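Local coordinates for Fe-regulated protein B (Neisseria meningitidis, PDB 4AIP) that is an outer-membrane, TonB-dependent iron transporter, probably carrying iron, perhaps as a siderophore complex, into the meningococcal periplasm, at residues Pro141-Val146 against Ser269-Gln274; Glu87-Lys90 against Ser94-Phe97. One frame throughout, in Å; residues are numbered along the deposited sequence.

Contact 1 of 2, residues Pro141-Val146 against Ser269-Gln274. With N8E (3,6,9,12,15-pentaoxatricosan-1-ol), chain F.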
loop_
_atom_site.group_PDB
_atom_site.type_symbol
_atom_site.label_atom_id
_atom_site.label_comp_id
_atom_site.label_asym_id
_atom_site.label_seq_id
_atom_site.Cartn_x
_atom_site.Cartn_y
_atom_site.Cartn_z
ATOM N N PRO B 141 13.273 -8.142 -14.476
ATOM C CA PRO B 141 13.647 -7.701 -15.827
ATOM C C PRO B 141 12.810 -6.523 -16.267
ATOM O O PRO B 141 13.112 -5.852 -17.288
ATOM C CB PRO B 141 13.321 -8.925 -16.711
ATOM C CG PRO B 141 12.314 -9.731 -15.904
ATOM C CD PRO B 141 12.723 -9.506 -14.451
ATOM N N ALA B 142 11.739 -6.268 -15.529
ATOM C CA ALA B 142 10.905 -5.100 -15.862
ATOM C C ALA B 142 11.753 -3.831 -15.712
ATOM O O ALA B 142 11.605 -2.910 -16.487
ATOM C CB ALA B 142 9.654 -5.045 -14.967
ATOM N N LEU B 143 12.685 -3.816 -14.756
ATOM C CA LEU B 143 13.621 -2.679 -14.622
ATOM C C LEU B 143 14.659 -2.530 -15.764
ATOM O O LEU B 143 15.227 -1.427 -15.970
ATOM C CB LEU B 143 14.339 -2.735 -13.274
ATOM C CG LEU B 143 13.444 -2.780 -12.046
ATOM C CD1 LEU B 143 14.213 -3.294 -10.816
ATOM C CD2 LEU B 143 12.864 -1.382 -11.776
ATOM N N VAL B 144 14.912 -3.602 -16.519
ATOM C CA VAL B 144 16.184 -3.637 -17.229
ATOM C C VAL B 144 16.061 -3.295 -18.689
ATOM O O VAL B 144 14.995 -3.467 -19.252
ATOM C CB VAL B 144 16.995 -4.989 -16.967
ATOM C CG1 VAL B 144 16.829 -5.439 -15.568
ATOM C CG2 VAL B 144 16.514 -6.090 -17.811
ATOM N N LYS B 145 17.122 -2.771 -19.301
ATOM C CA LYS B 145 17.095 -2.557 -20.742
ATOM C C LYS B 145 17.968 -3.509 -21.500
ATOM O O LYS B 145 17.714 -3.752 -22.651
ATOM C CB LYS B 145 17.424 -1.120 -21.135
ATOM C CG LYS B 145 18.841 -0.851 -21.471
ATOM C CD LYS B 145 19.248 0.541 -21.043
ATOM C CE LYS B 145 20.560 0.965 -21.666
ATOM N NZ LYS B 145 20.497 1.244 -23.108
ATOM N N VAL B 146 19.016 -4.020 -20.880
ATOM C CA VAL B 146 19.863 -5.043 -21.475
ATOM C C VAL B 146 20.349 -6.002 -20.397
ATOM O O VAL B 146 20.510 -5.624 -19.212
ATOM C CB VAL B 146 21.100 -4.450 -22.192
ATOM C CG1 VAL B 146 20.731 -3.942 -23.566
ATOM C CG2 VAL B 146 21.702 -3.304 -21.455
ATOM N N SER B 269 19.827 7.933 -10.143
ATOM C CA SER B 269 18.983 6.792 -10.321
ATOM C C SER B 269 18.593 6.221 -8.953
ATOM O O SER B 269 19.479 6.120 -8.088
ATOM C CB SER B 269 19.836 5.816 -11.106
ATOM O OG SER B 269 19.311 4.520 -11.119
ATOM N N HIS B 270 17.318 5.886 -8.711
ATOM C CA HIS B 270 17.018 5.065 -7.541
ATOM C C HIS B 270 16.174 3.901 -7.979
ATOM O O HIS B 270 15.175 4.123 -8.681
ATOM C CB HIS B 270 16.328 5.817 -6.395
ATOM C CG HIS B 270 15.987 4.929 -5.237
ATOM N ND1 HIS B 270 16.881 4.659 -4.233
ATOM C CD2 HIS B 270 14.873 4.220 -4.941
ATOM C CE1 HIS B 270 16.335 3.844 -3.353
ATOM N NE2 HIS B 270 15.124 3.537 -3.774
ATOM N N MET B 271 16.562 2.687 -7.577
ATOM C CA MET B 271 15.795 1.535 -7.922
ATOM C C MET B 271 15.367 0.773 -6.690
ATOM O O MET B 271 16.117 0.686 -5.714
ATOM C CB MET B 271 16.587 0.648 -8.823
ATOM C CG MET B 271 16.216 -0.756 -8.601
ATOM S SD MET B 271 17.161 -1.969 -9.452
ATOM C CE MET B 271 18.698 -2.044 -8.628
ATOM N N LYS B 272 14.164 0.195 -6.748
ATOM C CA LYS B 272 13.755 -0.683 -5.688
ATOM C C LYS B 272 13.082 -1.893 -6.310
ATOM O O LYS B 272 12.311 -1.736 -7.242
ATOM C CB LYS B 272 12.822 0.024 -4.698
ATOM C CG LYS B 272 12.471 -0.882 -3.599
ATOM C CD LYS B 272 11.257 -0.516 -2.806
ATOM C CE LYS B 272 11.529 0.498 -1.789
ATOM N NZ LYS B 272 10.833 0.066 -0.570
ATOM N N ASP B 273 13.344 -3.077 -5.725
ATOM C CA ASP B 273 12.838 -4.359 -6.199
ATOM C C ASP B 273 12.375 -5.091 -4.951
ATOM O O ASP B 273 13.187 -5.388 -4.055
ATOM C CB ASP B 273 14.060 -5.126 -6.736
ATOM C CG ASP B 273 13.722 -6.103 -7.889
ATOM O OD1 ASP B 273 12.793 -6.928 -7.740
ATOM O OD2 ASP B 273 14.442 -6.078 -8.907
ATOM N N GLN B 274 11.112 -5.439 -4.848
ATOM C CA GLN B 274 10.664 -6.014 -3.585
ATOM C C GLN B 274 9.746 -7.246 -3.731
ATOM O O GLN B 274 8.812 -7.267 -4.562
ATOM C CB GLN B 274 9.955 -4.919 -2.816
ATOM C CG GLN B 274 9.536 -5.332 -1.497
ATOM C CD GLN B 274 8.963 -4.205 -0.716
ATOM O OE1 GLN B 274 9.459 -3.892 0.368
ATOM N NE2 GLN B 274 7.943 -3.560 -1.248
HETATM C C01 N8E F . 10.479 4.168 -2.535
HETATM C C02 N8E F . 11.654 3.952 -3.469
HETATM C C03 N8E F . 11.187 3.832 -4.912
HETATM C C04 N8E F . 10.990 5.173 -5.611
HETATM C C05 N8E F . 12.212 5.643 -6.371
HETATM C C06 N8E F . 12.308 7.168 -6.379
HETATM C C07 N8E F . 13.018 7.718 -5.190
HETATM C C08 N8E F . 13.709 9.062 -5.433
HETATM O O09 N8E F . 14.826 8.914 -6.297
HETATM C C10 N8E F . 15.528 10.081 -6.647
HETATM C C11 N8E F . 16.290 9.888 -7.956
HETATM O O12 N8E F . 15.904 10.903 -8.859
HETATM C C13 N8E F . 14.947 10.645 -9.878
HETATM C C14 N8E F . 14.599 12.019 -10.438
HETATM O O15 N8E F . 13.193 12.120 -10.689
HETATM C C16 N8E F . 12.606 13.356 -10.274
HETATM C C17 N8E F . 12.754 14.384 -11.376
HETATM O O18 N8E F . 11.650 14.213 -12.270
HETATM C C19 N8E F . 12.008 14.296 -13.664
HETATM C C20 N8E F . 12.184 15.709 -14.247
HETATM O O21 N8E F . 13.300 15.743 -15.153
HETATM C C22 N8E F . 12.906 15.709 -16.519
HETATM C C23 N8E F . 13.620 16.880 -17.158
HETATM O O24 N8E F . 13.135 17.084 -18.499
#

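Contact 2 of 2, residues Glu87-Lys90 against Ser94-Phe97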
loop_
_atom_site.group_PDB
_atom_site.type_symbol
_atom_site.label_atom_id
_atom_site.label_comp_id
_atom_site.label_asym_id
_atom_site.label_seq_id
_atom_site.Cartn_x
_atom_site.Cartn_y
_atom_site.Cartn_z
ATOM N N GLU B 87 12.710 -17.175 -16.971
ATOM C CA GLU B 87 12.052 -17.433 -18.228
ATOM C C GLU B 87 12.674 -16.587 -19.337
ATOM O O GLU B 87 12.668 -16.988 -20.522
ATOM C CB GLU B 87 10.533 -17.289 -18.125
ATOM C CG GLU B 87 9.894 -18.346 -17.221
ATOM C CD GLU B 87 9.729 -19.696 -17.944
ATOM O OE1 GLU B 87 9.811 -19.726 -19.221
ATOM O OE2 GLU B 87 9.506 -20.728 -17.223
ATOM N N LEU B 88 13.277 -15.470 -18.962
ATOM C CA LEU B 88 13.812 -14.619 -19.995
ATOM C C LEU B 88 15.097 -15.169 -20.663
ATOM O O LEU B 88 15.261 -15.026 -21.873
ATOM C CB LEU B 88 14.014 -13.214 -19.439
ATOM C CG LEU B 88 14.192 -12.131 -20.486
ATOM C CD1 LEU B 88 12.910 -11.966 -21.307
ATOM C CD2 LEU B 88 14.578 -10.789 -19.837
ATOM N N LEU B 89 15.973 -15.783 -19.873
ATOM C CA LEU B 89 17.271 -16.321 -20.327
ATOM C C LEU B 89 17.284 -17.894 -20.511
ATOM O O LEU B 89 18.349 -18.581 -20.463
ATOM C CB LEU B 89 18.381 -15.906 -19.355
ATOM C CG LEU B 89 18.406 -14.500 -18.798
ATOM C CD1 LEU B 89 19.468 -14.388 -17.663
ATOM C CD2 LEU B 89 18.801 -13.553 -19.909
ATOM N N LYS B 90 16.105 -18.465 -20.726
ATOM C CA LYS B 90 16.016 -19.927 -20.880
ATOM C C LYS B 90 16.645 -20.470 -22.159
ATOM O O LYS B 90 17.041 -21.653 -22.184
ATOM C CB LYS B 90 14.585 -20.429 -20.702
ATOM C CG LYS B 90 13.631 -19.993 -21.812
ATOM C CD LYS B 90 12.233 -20.474 -21.489
ATOM C CE LYS B 90 12.213 -21.846 -20.763
ATOM N NZ LYS B 90 10.721 -22.214 -20.601
ATOM N N SER B 94 24.266 -22.362 -20.745
ATOM C CA SER B 94 25.217 -22.363 -19.610
ATOM C C SER B 94 24.588 -21.754 -18.350
ATOM O O SER B 94 25.193 -21.783 -17.259
ATOM C CB SER B 94 26.495 -21.572 -19.962
ATOM O OG SER B 94 26.159 -20.250 -20.407
ATOM N N ILE B 95 23.407 -21.163 -18.491
ATOM C CA ILE B 95 22.711 -20.569 -17.325
ATOM C C ILE B 95 21.582 -21.419 -16.846
ATOM O O ILE B 95 20.769 -21.839 -17.647
ATOM C CB ILE B 95 22.150 -19.179 -17.649
ATOM C CG1 ILE B 95 23.172 -18.410 -18.476
ATOM C CG2 ILE B 95 21.782 -18.428 -16.333
ATOM C CD1 ILE B 95 23.105 -16.872 -18.349
ATOM N N ASP B 96 21.478 -21.621 -15.529
ATOM C CA ASP B 96 20.429 -22.564 -15.031
ATOM C C ASP B 96 19.914 -22.027 -13.740
ATOM O O ASP B 96 20.685 -21.553 -12.913
ATOM C CB ASP B 96 21.001 -24.006 -14.858
ATOM C CG ASP B 96 19.926 -25.065 -14.598
ATOM O OD1 ASP B 96 19.176 -25.384 -15.543
ATOM O OD2 ASP B 96 19.878 -25.608 -13.461
ATOM N N PHE B 97 18.591 -22.067 -13.576
ATOM C CA PHE B 97 17.948 -21.493 -12.396
ATOM C C PHE B 97 17.232 -22.573 -11.626
ATOM O O PHE B 97 16.508 -23.334 -12.204
ATOM C CB PHE B 97 16.892 -20.528 -12.827
ATOM C CG PHE B 97 17.409 -19.309 -13.472
ATOM C CD1 PHE B 97 17.763 -19.331 -14.834
ATOM C CD2 PHE B 97 17.487 -18.100 -12.739
ATOM C CE1 PHE B 97 18.212 -18.162 -15.465
ATOM C CE2 PHE B 97 17.920 -16.926 -13.342
ATOM C CZ PHE B 97 18.302 -16.950 -14.711
#

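Contact 1 of 2, residues Pro141-Val146 against Ser269-Gln274
Leu143 turns its CG beside the backbone N and anti to the carbonyl carbon (chi1 -56°), which brings CD1 against the SD of Met271, whose own chain is extended at chi2 and bent at chi3 (74°). The two side chains cross at about a right angle where the plug of this TonB-dependent transporter meets the inner wall of its beta-barrel. Leu143 CD1 lies 3.5 Å from Met271 SD and 3.4 Å from Asp273 OD2, so this one methyl packs against both the thioether and the carboxylate. Only van der Waals packing joins the segments; Asp273 OD2, the oxygen that CD1 touches, accepts a hydrogen bond from the backbone N of Asp140, a second tie of plug to barrel. Leu252 on the adjoining strand 246-259 touches both Leu143 and Met271. On the plug side, Val144 N hydrogen-bonds to Pro141 O at 3.0 Å, closing a type I beta turn that leads into strand 144-151. His270 and Lys272 lie on the other face of the strand, against the detergent N8E, which is also hydrogen-bonded to Ser191 of the second subunit. The edge of the His270 ring, whose ND1 is hydrogen-bonded to Thr311 OG1, meets the alkyl tail near the ring plane, with CD2 3.3 Å from N8E C05.

Contact 2 of 2, residues Glu87-Lys90 against Ser94-Phe97
Leu89 is the first residue to leave helical geometry after helix 85-88 (phi/psi -103°/24°), and its CA stands 7.5 Å from that of Ile95 at the start of the short strand 95-97. Its side chain points toward the strand. A single methyl, Leu89 CD1, makes both contacts across to it. It comes to the edge of the Phe97 ring, near the ring plane, 4.1 Å from CZ, and it lies 4.5 Å from Ile95 CD1, a looser approach. Ile95 and Phe97, two apart on the strand, point to the same side and so receive the leucine together, while Asp96 between them turns away and is hydrogen-bonded through OD2 to Ser720. No hydrogen bond links the segments. The cluster continues onto Ile71 and Val72 of strand 67-73, which touch Leu89, and onto Leu107, which touches Ile95 and Phe97. Away from this apolar side, Lys90 runs back beside the last turn of the helix to form an i to i+3 salt bridge with Glu87, NZ to OE1 3.0 Å, reaching the syn side of the carboxylate 24° out of its plane. Lys90 NZ has a second acidic partner in Asp689 on the barrel wall. Such a helix-loop-strand corner, closed over a small hydrophobic core, belongs to the globular plug domain that fills the barrel of TonB-dependent transporters.

How the contacts relate
From the N terminus, the chain passes through strand 67-73 and helix 85-88 before contact 2 closes a very short loop, with three residues between its segments. It then builds the small sheet 95-97, 107-109, 112-113, then strand 118-121 of the four-stranded plug sheet, and only afterwards reaches 141-146, where contact 1 opens. That contact spans 122 intervening residues and closes at barrel strand 264-276, so the two follow in series without crossing. Contact 2 is internal to the plug, whereas contact 1 packs plug against barrel. Their centres are 19 Å apart, yet they meet directly: Pro141 CB packs 3.9 Å from Leu88 CD2, joining helix 85-88 to the turn that faces the wall.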